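PDB 2Z1Q: acyl-CoA dehydrogenase, which probably uses bound FAD to oxidise saturated acyl-CoA thioesters to their 2,3-dehydroacyl-CoA products, handing the electrons to an acceptor. Local coordinates for residues L406-M411 and I485-Y490; Q451-L456 and Q516-A521; L458-L463 and L526-R531; Q476-A481 and P530-G535. One frame throughout, in Å; residues are numbered along the deposited sequence.

Contact 1 (L406-M411 and I485-Y490); sequences LLIPGM and ILIDAY
The type I beta turn from Leu407 to Gly410, closed by the bond from Gly410 N to Leu407 O (2.9 Å), presents Ile408 to the flank of helix 476-502. Both branches of Ile408 are used. Its CG2 lies anti to the backbone N and reaches CD1 of Leu486 at 3.6 Å, the two side chains sliding past each other in opposite directions. The longer branch ends in CD1, which meets Ile487 CD1 at 4.0 Å with the chains crossing at about a right angle. The turn lies between helices 401-407 and 410-413 and packs on a helix of the C-terminal region, and helix 348-372 covers the same cluster, with Ile353 against Ile408 and Leu357 against Ile487. Cutting Ile408 back to an alanine would probably open a gap between the turn and the helix and leave the methyl ends of Leu486 and Ile487 without this partner. Beside it, CA of Pro409 comes within 4.3 Å of Leu486 CD1.

Contact 2 (Q451-L456 and Q516-A521); sequences QNLKKL and QALDRA
Leu453 and Ala521 make the closest approach: CD2 of the leucine stands 3.5 Å from CB of the alanine, tighter than ordinary van der Waals contact. The same CB is met by Leu456 CD2 at 3.6 Å, so two leucine methyls, one turn apart on their helix, converge on one small residue, Leu453 with CG anti to its carbonyl carbon (chi1 -69°) and Leu456 with CG anti to the backbone N (chi1 -179°). The other branch of Leu453, CD1, lies 3.8 Å from Leu518 CD1, and these two side chains cross at about a right angle. Further out, helix 476-502 backs both leucines, with Ala489 on Leu453 and Ile485 on Leu456. Away from this apolar surface, Lys454 NZ binds Gln451 OE1 at 2.8 Å and forms a salt bridge with Glu493. The two segments run nearly parallel, their axes 20° apart in direction and 11.1 Å apart at closest approach, as in side-by-side packing within an alpha-helical bundle.

Contact 3 (L458-L463 and L526-R531); sequences LMVAGL and LSVLPR
Val460 and Leu529 carry most of the apolar packing between helix 445-468 and the chain leaving helix 505-528. CD1 of Leu529 approaches the forked end of the valine, 3.9 Å from Val460 CG2 and 4.2 Å from Val460 CG1, so that a single methyl is set against both branches. With CG1 anti to the backbone N (chi1 178°) and CG2 anti to the carbonyl carbon, both methyls of Val460 face Leu529. Two looser contacts flank the pair: Val460 CG1 faces Val528 CG2 at 4.3 Å, and Leu463 CD1 stands 4.3 Å from the same Leu529 CD1. Leu532 also packs on Val460 and Leu463, while Tyr542 of helix 535-547 covers Leu529. On the side toward the second subunit, Val528 packs on Val557 of that subunit and Pro530 on its Gly554.

The polar interactions involve other groups: Ser527 OG, for one, is hydrogen-bonded to Gly524 O. Between the two segments the join rests wholly on methyl groups at ordinary or slightly long distances, which implies that burial of apolar surface, not directional bonding, accounts for this join between helix 445-468 and residues 528-529.

Contact 4 (Q476-A481 and P530-G535); sequences QEVLGA and PRLVEG. With FAD (flavin-adenine dinucleotide), chain D.
Gln476 NE2 donates a hydrogen bond of 2.6 Å to N1A of the FAD adenine, short but bent, with an N-H...N angle of 133°. The amide oxygen is bonded as well: OE1 accepts from the backbone N of Leu301 of the second subunit. With CG beside the backbone N (chi1 -61°) and the chain extended beyond it, the side chain spans from helix 476-502 to the adenine. An alanine here would probably leave N1A without this donor and the Leu301 amide of the second subunit without its acceptor. Gln476 begins helix 476-502, whose first turn also packs, through Val478, against the loop between helices 505-528 and 535-547. There Val478 CG2 lies 4.2 Å from Leu532 CD2, the two side chains set at a slant, and 4.3 Å from Arg531 CG. Arg531 thus contributes the aliphatic part of its chain, while its NE forms a salt bridge with Glu475. Glu477 turns its carboxylate to Arg561 of the second subunit in a salt bridge through OE1.

How the contacts relate
All four contacts lie on the same side of the chain's centre, in its helical C-terminal part. Helices 445-468, 476-502 and 505-528 follow one another: contacts 2 and 3 join the first to the third, or to the chain leaving it, at centres 13 Å apart, while contacts 1 and 4 use the middle one. Along the chain the segments of most pairs alternate, but contacts 3 and 4 end on the same stretch, 526-535. Their centres are 5 Å apart, and both touch the second subunit. Contact 1 touches contact 2 through the Asp488–Arg520 salt bridge and contact 4 through Leu406 on Gln476, so the helical packing continues to the FAD adenine and the dimer interface.

Contact 1 (L406-M411 and I485-Y490)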
loop_
_atom_site.group_PDB
_atom_site.type_symbol
_atom_site.label_atom_id
_atom_site.label_comp_id
_atom_site.label_asym_id
_atom_site.label_seq_id
_atom_site.Cartn_x
_atom_site.Cartn_y
_atom_site.Cartn_z
ATOM N N LEU B 406 7.308 12.167 -14.921
ATOM C CA LEU B 406 7.973 12.484 -16.181
ATOM C C LEU B 406 7.913 13.984 -16.479
ATOM O O LEU B 406 8.786 14.521 -17.171
ATOM C CB LEU B 406 7.333 11.709 -17.333
ATOM C CG LEU B 406 7.939 10.346 -17.684
ATOM C CD1 LEU B 406 8.297 9.589 -16.427
ATOM C CD2 LEU B 406 6.953 9.556 -18.527
ATOM N N LEU B 407 6.890 14.651 -15.946
ATOM C CA LEU B 407 6.708 16.083 -16.165
ATOM C C LEU B 407 7.591 16.975 -15.292
ATOM O O LEU B 407 8.084 18.005 -15.750
ATOM C CB LEU B 407 5.238 16.466 -15.945
ATOM C CG LEU B 407 4.217 16.296 -17.080
ATOM C CD1 LEU B 407 4.301 14.898 -17.672
ATOM C CD2 LEU B 407 2.818 16.563 -16.539
ATOM N N ILE B 408 7.784 16.585 -14.039
ATOM C CA ILE B 408 8.587 17.371 -13.112
ATOM C C ILE B 408 9.979 17.720 -13.653
ATOM O O ILE B 408 10.370 18.886 -13.661
ATOM C CB ILE B 408 8.690 16.642 -11.746
ATOM C CG1 ILE B 408 7.290 16.544 -11.128
ATOM C CG2 ILE B 408 9.641 17.375 -10.826
ATOM C CD1 ILE B 408 7.173 15.620 -9.932
ATOM N N PRO B 409 10.743 16.717 -14.115
ATOM C CA PRO B 409 12.083 16.977 -14.650
ATOM C C PRO B 409 12.064 17.868 -15.895
ATOM O O PRO B 409 13.113 18.335 -16.348
ATOM C CB PRO B 409 12.609 15.575 -14.953
ATOM C CG PRO B 409 11.918 14.736 -13.922
ATOM C CD PRO B 409 10.511 15.271 -13.991
ATOM N N GLY B 410 10.866 18.091 -16.435
ATOM C CA GLY B 410 10.699 18.909 -17.624
ATOM C C GLY B 410 11.590 20.134 -17.706
ATOM O O GLY B 410 12.446 20.224 -18.586
ATOM N N MET B 411 11.398 21.082 -16.797
ATOM C CA MET B 411 12.205 22.295 -16.807
ATOM C C MET B 411 13.705 22.042 -16.698
ATOM O O MET B 411 14.502 22.737 -17.335
ATOM C CB MET B 411 11.755 23.243 -15.689
ATOM C CG MET B 411 10.948 22.575 -14.585
ATOM S SD MET B 411 11.896 21.506 -13.501
ATOM C CE MET B 411 11.867 22.486 -11.995
ATOM N N ILE B 485 14.045 13.306 -6.429
ATOM C CA ILE B 485 14.982 14.159 -5.708
ATOM C C ILE B 485 14.380 15.565 -5.620
ATOM O O ILE B 485 14.385 16.181 -4.551
ATOM C CB ILE B 485 16.347 14.179 -6.414
ATOM C CG1 ILE B 485 16.866 12.741 -6.508
ATOM C CG2 ILE B 485 17.338 15.043 -5.636
ATOM C CD1 ILE B 485 18.179 12.593 -7.208
ATOM N N LEU B 486 13.821 16.038 -6.734
ATOM C CA LEU B 486 13.193 17.358 -6.783
ATOM C C LEU B 486 12.029 17.425 -5.794
ATOM O O LEU B 486 11.835 18.447 -5.126
ATOM C CB LEU B 486 12.706 17.662 -8.212
ATOM C CG LEU B 486 13.821 17.826 -9.252
ATOM C CD1 LEU B 486 13.230 17.894 -10.656
ATOM C CD2 LEU B 486 14.621 19.083 -8.944
ATOM N N ILE B 487 11.276 16.328 -5.690
ATOM C CA ILE B 487 10.145 16.249 -4.762
ATOM C C ILE B 487 10.597 16.361 -3.312
ATOM O O ILE B 487 10.015 17.119 -2.536
ATOM C CB ILE B 487 9.375 14.909 -4.910
ATOM C CG1 ILE B 487 8.700 14.869 -6.282
ATOM C CG2 ILE B 487 8.385 14.729 -3.740
ATOM C CD1 ILE B 487 8.091 13.548 -6.657
ATOM N N ASP B 488 11.618 15.595 -2.936
ATOM C CA ASP B 488 12.108 15.624 -1.557
ATOM C C ASP B 488 12.803 16.932 -1.236
ATOM O O ASP B 488 12.833 17.364 -0.090
ATOM C CB ASP B 488 13.076 14.472 -1.299
ATOM C CG ASP B 488 12.367 13.190 -0.935
ATOM O OD1 ASP B 488 12.939 12.105 -1.168
ATOM O OD2 ASP B 488 11.242 13.263 -0.404
ATOM N N ALA B 489 13.373 17.547 -2.259
ATOM C CA ALA B 489 14.069 18.804 -2.081
ATOM C C ALA B 489 13.024 19.859 -1.742
ATOM O O ALA B 489 13.082 20.473 -0.681
ATOM C CB ALA B 489 14.821 19.178 -3.369
ATOM N N TYR B 490 12.062 20.044 -2.641
ATOM C CA TYR B 490 11.005 21.026 -2.430
ATOM C C TYR B 490 10.292 20.785 -1.105
ATOM O O TYR B 490 10.098 21.709 -0.323
ATOM C CB TYR B 490 10.010 20.969 -3.589
ATOM C CG TYR B 490 8.970 22.058 -3.570
ATOM C CD1 TYR B 490 7.657 21.779 -3.207
ATOM C CD2 TYR B 490 9.294 23.375 -3.924
ATOM C CE1 TYR B 490 6.687 22.767 -3.194
ATOM C CE2 TYR B 490 8.326 24.377 -3.913
ATOM C CZ TYR B 490 7.023 24.059 -3.544
ATOM O OH TYR B 490 6.045 25.017 -3.508
#

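Contact 2 (Q451-L456 and Q516-A521)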
loop_
_atom_site.group_PDB
_atom_site.type_symbol
_atom_site.label_atom_id
_atom_site.label_comp_id
_atom_site.label_asym_id
_atom_site.label_seq_id
_atom_site.Cartn_x
_atom_site.Cartn_y
_atom_site.Cartn_z
ATOM N N GLN B 451 20.227 22.304 -0.252
ATOM C CA GLN B 451 20.811 22.877 -1.449
ATOM C C GLN B 451 21.542 21.819 -2.255
ATOM O O GLN B 451 21.497 21.837 -3.483
ATOM C CB GLN B 451 21.769 24.016 -1.092
ATOM C CG GLN B 451 21.076 25.179 -0.410
ATOM C CD GLN B 451 19.923 25.738 -1.230
ATOM O OE1 GLN B 451 18.768 25.707 -0.801
ATOM N NE2 GLN B 451 20.231 26.255 -2.415
ATOM N N ASN B 452 22.216 20.900 -1.568
ATOM C CA ASN B 452 22.950 19.842 -2.263
ATOM C C ASN B 452 21.995 18.924 -3.042
ATOM O O ASN B 452 22.323 18.480 -4.142
ATOM C CB ASN B 452 23.804 19.037 -1.270
ATOM C CG ASN B 452 25.109 19.760 -0.872
ATOM O OD1 ASN B 452 25.837 19.299 0.017
ATOM N ND2 ASN B 452 25.406 20.881 -1.532
ATOM N N LEU B 453 20.816 18.653 -2.487
ATOM C CA LEU B 453 19.825 17.823 -3.171
ATOM C C LEU B 453 19.525 18.481 -4.505
ATOM O O LEU B 453 19.508 17.813 -5.537
ATOM C CB LEU B 453 18.532 17.708 -2.345
ATOM C CG LEU B 453 18.654 16.906 -1.047
ATOM C CD1 LEU B 453 17.356 16.943 -0.268
ATOM C CD2 LEU B 453 19.034 15.476 -1.387
ATOM N N LYS B 454 19.321 19.798 -4.484
ATOM C CA LYS B 454 19.044 20.546 -5.710
ATOM C C LYS B 454 20.187 20.332 -6.684
ATOM O O LYS B 454 19.969 20.122 -7.874
ATOM C CB LYS B 454 18.906 22.033 -5.422
ATOM C CG LYS B 454 17.936 22.335 -4.307
ATOM C CD LYS B 454 17.816 23.823 -4.076
ATOM C CE LYS B 454 16.871 24.100 -2.929
ATOM N NZ LYS B 454 16.723 25.564 -2.716
ATOM N N LYS B 455 21.408 20.395 -6.169
ATOM C CA LYS B 455 22.579 20.182 -7.012
ATOM C C LYS B 455 22.585 18.743 -7.529
ATOM O O LYS B 455 22.897 18.501 -8.696
ATOM C CB LYS B 455 23.875 20.442 -6.226
ATOM C CG LYS B 455 24.081 21.889 -5.805
ATOM C CD LYS B 455 25.426 22.079 -5.111
ATOM C CE LYS B 455 25.689 23.555 -4.819
ATOM N NZ LYS B 455 24.725 24.124 -3.838
ATOM N N LEU B 456 22.238 17.793 -6.662
ATOM C CA LEU B 456 22.224 16.382 -7.048
ATOM C C LEU B 456 21.338 16.178 -8.269
ATOM O O LEU B 456 21.741 15.538 -9.244
ATOM C CB LEU B 456 21.719 15.503 -5.890
ATOM C CG LEU B 456 21.674 13.985 -6.144
ATOM C CD1 LEU B 456 23.083 13.447 -6.370
ATOM C CD2 LEU B 456 21.034 13.284 -4.953
ATOM N N GLN B 516 15.757 11.129 6.041
ATOM C CA GLN B 516 15.286 10.077 5.153
ATOM C C GLN B 516 15.346 10.473 3.685
ATOM O O GLN B 516 15.671 9.649 2.833
ATOM C CB GLN B 516 13.870 9.685 5.549
ATOM C CG GLN B 516 13.821 8.981 6.885
ATOM C CD GLN B 516 12.413 8.690 7.342
ATOM O OE1 GLN B 516 11.636 9.600 7.640
ATOM N NE2 GLN B 516 12.070 7.414 7.395
ATOM N N ALA B 517 15.042 11.733 3.388
ATOM C CA ALA B 517 15.084 12.220 2.015
ATOM C C ALA B 517 16.503 12.134 1.458
ATOM O O ALA B 517 16.698 11.842 0.271
ATOM C CB ALA B 517 14.590 13.660 1.955
ATOM N N LEU B 518 17.498 12.400 2.303
ATOM C CA LEU B 518 18.879 12.335 1.843
ATOM C C LEU B 518 19.254 10.903 1.506
ATOM O O LEU B 518 19.963 10.658 0.537
ATOM C CB LEU B 518 19.846 12.909 2.892
ATOM C CG LEU B 518 20.292 14.359 2.652
ATOM C CD1 LEU B 518 19.082 15.260 2.665
ATOM C CD2 LEU B 518 21.288 14.802 3.715
ATOM N N ASP B 519 18.764 9.951 2.290
ATOM C CA ASP B 519 19.078 8.554 2.025
ATOM C C ASP B 519 18.495 8.093 0.701
ATOM O O ASP B 519 19.151 7.380 -0.056
ATOM C CB ASP B 519 18.538 7.652 3.126
ATOM C CG ASP B 519 19.154 7.938 4.465
ATOM O OD1 ASP B 519 20.306 8.435 4.511
ATOM O OD2 ASP B 519 18.482 7.655 5.473
ATOM N N ARG B 520 17.252 8.502 0.456
ATOM C CA ARG B 520 16.532 8.159 -0.763
ATOM C C ARG B 520 17.213 8.820 -1.956
ATOM O O ARG B 520 17.223 8.267 -3.055
ATOM C CB ARG B 520 15.077 8.653 -0.662
ATOM C CG ARG B 520 14.030 7.568 -0.820
ATOM C CD ARG B 520 12.969 7.710 0.244
ATOM N NE ARG B 520 12.483 9.085 0.344
ATOM C CZ ARG B 520 12.022 9.628 1.468
ATOM N NH1 ARG B 520 11.985 8.916 2.584
ATOM N NH2 ARG B 520 11.616 10.894 1.486
ATOM N N ALA B 521 17.777 10.004 -1.731
ATOM C CA ALA B 521 18.475 10.728 -2.791
ATOM C C ALA B 521 19.726 9.966 -3.213
ATOM O O ALA B 521 19.974 9.786 -4.405
ATOM C CB ALA B 521 18.855 12.132 -2.313
#

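Contact 3 (L458-L463 and L526-R531)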
loop_
_atom_site.group_PDB
_atom_site.type_symbol
_atom_site.label_atom_id
_atom_site.label_comp_id
_atom_site.label_asym_id
_atom_site.label_seq_id
_atom_site.Cartn_x
_atom_site.Cartn_y
_atom_site.Cartn_z
ATOM N N LEU B 458 20.345 18.406 -10.464
ATOM C CA LEU B 458 20.978 19.047 -11.614
ATOM C C LEU B 458 22.095 18.195 -12.197
ATOM O O LEU B 458 22.245 18.096 -13.413
ATOM C CB LEU B 458 21.532 20.417 -11.216
ATOM C CG LEU B 458 20.488 21.524 -11.051
ATOM C CD1 LEU B 458 21.044 22.690 -10.237
ATOM C CD2 LEU B 458 20.053 21.975 -12.432
ATOM N N MET B 459 22.880 17.569 -11.332
ATOM C CA MET B 459 23.986 16.752 -11.802
ATOM C C MET B 459 23.489 15.575 -12.631
ATOM O O MET B 459 23.980 15.325 -13.733
ATOM C CB MET B 459 24.803 16.232 -10.620
ATOM C CG MET B 459 26.156 15.688 -11.017
ATOM S SD MET B 459 26.682 14.360 -9.917
ATOM C CE MET B 459 27.082 15.259 -8.424
ATOM N N VAL B 460 22.516 14.848 -12.097
ATOM C CA VAL B 460 21.984 13.698 -12.803
ATOM C C VAL B 460 21.252 14.113 -14.067
ATOM O O VAL B 460 21.434 13.515 -15.128
ATOM C CB VAL B 460 21.023 12.913 -11.921
ATOM C CG1 VAL B 460 20.439 11.749 -12.705
ATOM C CG2 VAL B 460 21.751 12.428 -10.687
ATOM N N ALA B 461 20.424 15.145 -13.944
ATOM C CA ALA B 461 19.653 15.646 -15.072
ATOM C C ALA B 461 20.588 16.061 -16.209
ATOM O O ALA B 461 20.327 15.764 -17.385
ATOM C CB ALA B 461 18.805 16.827 -14.626
ATOM N N GLY B 462 21.678 16.741 -15.852
ATOM C CA GLY B 462 22.632 17.184 -16.853
ATOM C C GLY B 462 23.284 16.023 -17.577
ATOM O O GLY B 462 23.327 15.998 -18.806
ATOM N N LEU B 463 23.783 15.054 -16.811
ATOM C CA LEU B 463 24.441 13.879 -17.374
ATOM C C LEU B 463 23.495 13.132 -18.302
ATOM O O LEU B 463 23.918 12.558 -19.310
ATOM C CB LEU B 463 24.929 12.958 -16.252
ATOM C CG LEU B 463 26.090 13.503 -15.406
ATOM C CD1 LEU B 463 26.330 12.625 -14.195
ATOM C CD2 LEU B 463 27.347 13.571 -16.260
ATOM N N LEU B 526 22.262 6.932 -7.274
ATOM C CA LEU B 526 23.168 5.831 -7.556
ATOM C C LEU B 526 22.525 4.657 -8.279
ATOM O O LEU B 526 23.230 3.793 -8.803
ATOM C CB LEU B 526 23.817 5.338 -6.262
ATOM C CG LEU B 526 24.707 6.366 -5.567
ATOM C CD1 LEU B 526 25.104 5.854 -4.185
ATOM C CD2 LEU B 526 25.929 6.643 -6.432
ATOM N N SER B 527 21.197 4.615 -8.315
ATOM C CA SER B 527 20.515 3.515 -8.982
ATOM C C SER B 527 20.293 3.811 -10.461
ATOM O O SER B 527 19.931 2.917 -11.228
ATOM C CB SER B 527 19.170 3.221 -8.301
ATOM O OG SER B 527 18.236 4.265 -8.521
ATOM N N VAL B 528 20.512 5.063 -10.860
ATOM C CA VAL B 528 20.344 5.443 -12.263
ATOM C C VAL B 528 21.592 6.054 -12.881
ATOM O O VAL B 528 21.607 6.373 -14.068
ATOM C CB VAL B 528 19.159 6.434 -12.459
ATOM C CG1 VAL B 528 17.859 5.780 -12.022
ATOM C CG2 VAL B 528 19.409 7.725 -11.688
ATOM N N LEU B 529 22.644 6.210 -12.089
ATOM C CA LEU B 529 23.881 6.796 -12.585
ATOM C C LEU B 529 24.691 5.852 -13.485
ATOM O O LEU B 529 25.209 6.268 -14.524
ATOM C CB LEU B 529 24.718 7.289 -11.404
ATOM C CG LEU B 529 24.964 8.803 -11.320
ATOM C CD1 LEU B 529 23.973 9.601 -12.163
ATOM C CD2 LEU B 529 24.876 9.205 -9.869
ATOM N N PRO B 530 24.806 4.573 -13.099
ATOM C CA PRO B 530 25.555 3.604 -13.908
ATOM C C PRO B 530 24.999 3.570 -15.335
ATOM O O PRO B 530 25.651 3.060 -16.259
ATOM C CB PRO B 530 25.322 2.286 -13.168
ATOM C CG PRO B 530 25.162 2.721 -11.736
ATOM C CD PRO B 530 24.302 3.954 -11.858
ATOM N N ARG B 531 23.799 4.126 -15.515
ATOM C CA ARG B 531 23.137 4.164 -16.818
ATOM C C ARG B 531 23.636 5.333 -17.671
ATOM O O ARG B 531 23.527 5.308 -18.909
ATOM C CB ARG B 531 21.618 4.282 -16.635
ATOM C CG ARG B 531 20.808 4.366 -17.926
ATOM C CD ARG B 531 20.707 3.026 -18.643
ATOM N NE ARG B 531 19.739 3.093 -19.735
ATOM C CZ ARG B 531 19.236 2.037 -20.377
ATOM N NH1 ARG B 531 19.610 0.802 -20.045
ATOM N NH2 ARG B 531 18.338 2.210 -21.340
#

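Contact 4 (Q476-A481 and P530-G535)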
loop_
_atom_site.group_PDB
_atom_site.type_symbol
_atom_site.label_atom_id
_atom_site.label_comp_id
_atom_site.label_asym_id
_atom_site.label_seq_id
_atom_site.Cartn_x
_atom_site.Cartn_y
_atom_site.Cartn_z
ATOM N N GLN B 476 12.892 7.029 -18.902
ATOM C CA GLN B 476 11.952 7.345 -17.836
ATOM C C GLN B 476 12.419 7.003 -16.437
ATOM O O GLN B 476 12.056 7.710 -15.490
ATOM C CB GLN B 476 10.624 6.649 -18.094
ATOM C CG GLN B 476 9.972 7.072 -19.375
ATOM C CD GLN B 476 8.629 6.416 -19.565
ATOM O OE1 GLN B 476 8.349 5.371 -18.975
ATOM N NE2 GLN B 476 7.794 7.012 -20.404
ATOM N N GLU B 477 13.183 5.916 -16.287
ATOM C CA GLU B 477 13.669 5.545 -14.966
ATOM C C GLU B 477 14.567 6.687 -14.506
ATOM O O GLU B 477 14.418 7.195 -13.398
ATOM C CB GLU B 477 14.452 4.219 -14.980
ATOM C CG GLU B 477 13.645 2.970 -15.318
ATOM C CD GLU B 477 13.653 2.678 -16.786
ATOM O OE1 GLU B 477 13.682 1.479 -17.136
ATOM O OE2 GLU B 477 13.630 3.645 -17.582
ATOM N N VAL B 478 15.486 7.105 -15.369
ATOM C CA VAL B 478 16.356 8.226 -15.035
ATOM C C VAL B 478 15.529 9.463 -14.661
ATOM O O VAL B 478 15.817 10.126 -13.668
ATOM C CB VAL B 478 17.256 8.597 -16.221
ATOM C CG1 VAL B 478 18.118 9.797 -15.851
ATOM C CG2 VAL B 478 18.117 7.397 -16.623
ATOM N N LEU B 479 14.505 9.792 -15.441
ATOM C CA LEU B 479 13.707 10.967 -15.125
ATOM C C LEU B 479 13.002 10.847 -13.783
ATOM O O LEU B 479 12.882 11.829 -13.049
ATOM C CB LEU B 479 12.674 11.234 -16.226
ATOM C CG LEU B 479 13.261 11.596 -17.593
ATOM C CD1 LEU B 479 12.168 12.121 -18.484
ATOM C CD2 LEU B 479 14.340 12.649 -17.436
ATOM N N GLY B 480 12.545 9.636 -13.476
ATOM C CA GLY B 480 11.852 9.384 -12.226
ATOM C C GLY B 480 12.722 9.589 -11.000
ATOM O O GLY B 480 12.289 10.202 -10.018
ATOM N N ALA B 481 13.938 9.049 -11.045
ATOM C CA ALA B 481 14.863 9.207 -9.933
ATOM C C ALA B 481 15.114 10.721 -9.778
ATOM O O ALA B 481 15.163 11.238 -8.671
ATOM C CB ALA B 481 16.178 8.448 -10.215
ATOM N N PRO B 530 24.806 4.573 -13.099
ATOM C CA PRO B 530 25.555 3.604 -13.908
ATOM C C PRO B 530 24.999 3.570 -15.335
ATOM O O PRO B 530 25.651 3.060 -16.259
ATOM C CB PRO B 530 25.322 2.286 -13.168
ATOM C CG PRO B 530 25.162 2.721 -11.736
ATOM C CD PRO B 530 24.302 3.954 -11.858
ATOM N N ARG B 531 23.799 4.126 -15.515
ATOM C CA ARG B 531 23.137 4.164 -16.818
ATOM C C ARG B 531 23.636 5.333 -17.671
ATOM O O ARG B 531 23.527 5.308 -18.909
ATOM C CB ARG B 531 21.618 4.282 -16.635
ATOM C CG ARG B 531 20.808 4.366 -17.926
ATOM C CD ARG B 531 20.707 3.026 -18.643
ATOM N NE ARG B 531 19.739 3.093 -19.735
ATOM C CZ ARG B 531 19.236 2.037 -20.377
ATOM N NH1 ARG B 531 19.610 0.802 -20.045
ATOM N NH2 ARG B 531 18.338 2.210 -21.340
ATOM N N LEU B 532 24.193 6.341 -17.003
ATOM C CA LEU B 532 24.695 7.548 -17.652
ATOM C C LEU B 532 26.226 7.611 -17.762
ATOM O O LEU B 532 26.758 8.218 -18.686
ATOM C CB LEU B 532 24.201 8.776 -16.888
ATOM C CG LEU B 532 22.707 8.767 -16.555
ATOM C CD1 LEU B 532 22.322 10.021 -15.785
ATOM C CD2 LEU B 532 21.916 8.673 -17.842
ATOM N N VAL B 533 26.921 6.996 -16.812
ATOM C CA VAL B 533 28.386 7.018 -16.816
ATOM C C VAL B 533 29.014 5.646 -16.595
ATOM O O VAL B 533 28.399 4.760 -16.000
ATOM C CB VAL B 533 28.934 7.978 -15.725
ATOM C CG1 VAL B 533 28.704 9.424 -16.136
ATOM C CG2 VAL B 533 28.255 7.700 -14.391
ATOM N N GLU B 534 30.239 5.476 -17.085
ATOM C CA GLU B 534 30.957 4.215 -16.921
ATOM C C GLU B 534 32.458 4.438 -16.748
ATOM O O GLU B 534 32.956 5.569 -16.852
ATOM C CB GLU B 534 30.727 3.299 -18.121
ATOM C CG GLU B 534 31.205 3.892 -19.419
ATOM C CD GLU B 534 31.256 2.873 -20.531
ATOM O OE1 GLU B 534 32.039 1.904 -20.413
ATOM O OE2 GLU B 534 30.510 3.041 -21.521
ATOM N N GLY B 535 33.168 3.346 -16.472
ATOM C CA GLY B 535 34.606 3.407 -16.301
ATOM C C GLY B 535 35.083 4.303 -15.172
ATOM O O GLY B 535 34.416 4.458 -14.151
HETATM P PA FAD D . -3.867 2.932 -18.070
HETATM O O1A FAD D . -4.713 2.739 -16.919
HETATM O O2A FAD D . -4.414 3.158 -19.554
HETATM O O5B FAD D . -2.422 3.464 -17.786
HETATM C C5B FAD D . -1.603 2.399 -17.306
HETATM C C4B FAD D . -0.269 3.108 -17.262
HETATM O O4B FAD D . -0.118 4.470 -17.304
HETATM C C3B FAD D . 0.964 2.479 -16.468
HETATM O O3B FAD D . 1.568 1.422 -17.223
HETATM C C2B FAD D . 1.760 3.847 -16.427
HETATM O O2B FAD D . 3.184 3.743 -16.339
HETATM C C1B FAD D . 1.165 4.227 -17.753
HETATM N N9A FAD D . 1.709 5.226 -18.624
HETATM C C8A FAD D . 0.904 5.976 -19.431
HETATM N N7A FAD D . 1.609 6.770 -20.150
HETATM C C5A FAD D . 2.913 6.606 -19.844
HETATM C C6A FAD D . 4.131 7.189 -20.304
HETATM N N6A FAD D . 4.091 8.168 -21.276
HETATM N N1A FAD D . 5.297 6.754 -19.752
HETATM C C2A FAD D . 5.331 5.795 -18.832
HETATM N N3A FAD D . 4.216 5.237 -18.403
HETATM C C4A FAD D . 2.999 5.580 -18.856
HETATM N N1 FAD D . -12.091 10.952 -16.346
HETATM C C2 FAD D . -12.679 12.102 -16.738
HETATM O O2 FAD D . -12.442 12.520 -17.861
HETATM N N3 FAD D . -13.535 12.800 -15.950
HETATM C C4 FAD D . -13.871 12.383 -14.681
HETATM O O4 FAD D . -14.637 13.006 -13.987
HETATM C C4X FAD D . -13.273 11.115 -14.193
HETATM N N5 FAD D . -13.559 10.597 -12.987
HETATM C C5X FAD D . -13.032 9.412 -12.585
HETATM C C6 FAD D . -13.391 8.829 -11.317
HETATM C C7 FAD D . -12.865 7.579 -10.947
HETATM C C7M FAD D . -13.271 6.963 -9.622
HETATM C C8 FAD D . -11.958 6.890 -11.813
HETATM C C8M FAD D . -11.378 5.540 -11.457
HETATM C C9 FAD D . -11.599 7.444 -13.022
HETATM C C9A FAD D . -12.126 8.704 -13.441
HETATM N N10 FAD D . -11.776 9.231 -14.704
HETATM C C10 FAD D . -12.334 10.418 -15.132
HETATM C "C1'" FAD D . -10.869 8.439 -15.495
HETATM C "C2'" FAD D . -9.407 8.909 -15.479
HETATM O "O2'" FAD D . -9.273 10.187 -16.084
HETATM C "C3'" FAD D . -8.743 7.815 -16.252
HETATM O "O3'" FAD D . -8.934 6.582 -15.502
HETATM C "C4'" FAD D . -7.260 7.968 -16.448
HETATM O "O4'" FAD D . -6.899 9.131 -17.198
HETATM C "C5'" FAD D . -6.940 6.690 -17.134
HETATM O "O5'" FAD D . -5.641 6.501 -17.393
HETATM P P FAD D . -5.709 4.955 -17.813
HETATM O O1P FAD D . -6.408 4.231 -16.718
HETATM O O2P FAD D . -6.543 4.766 -19.198
HETATM O O3P FAD D . -4.134 4.533 -17.916
#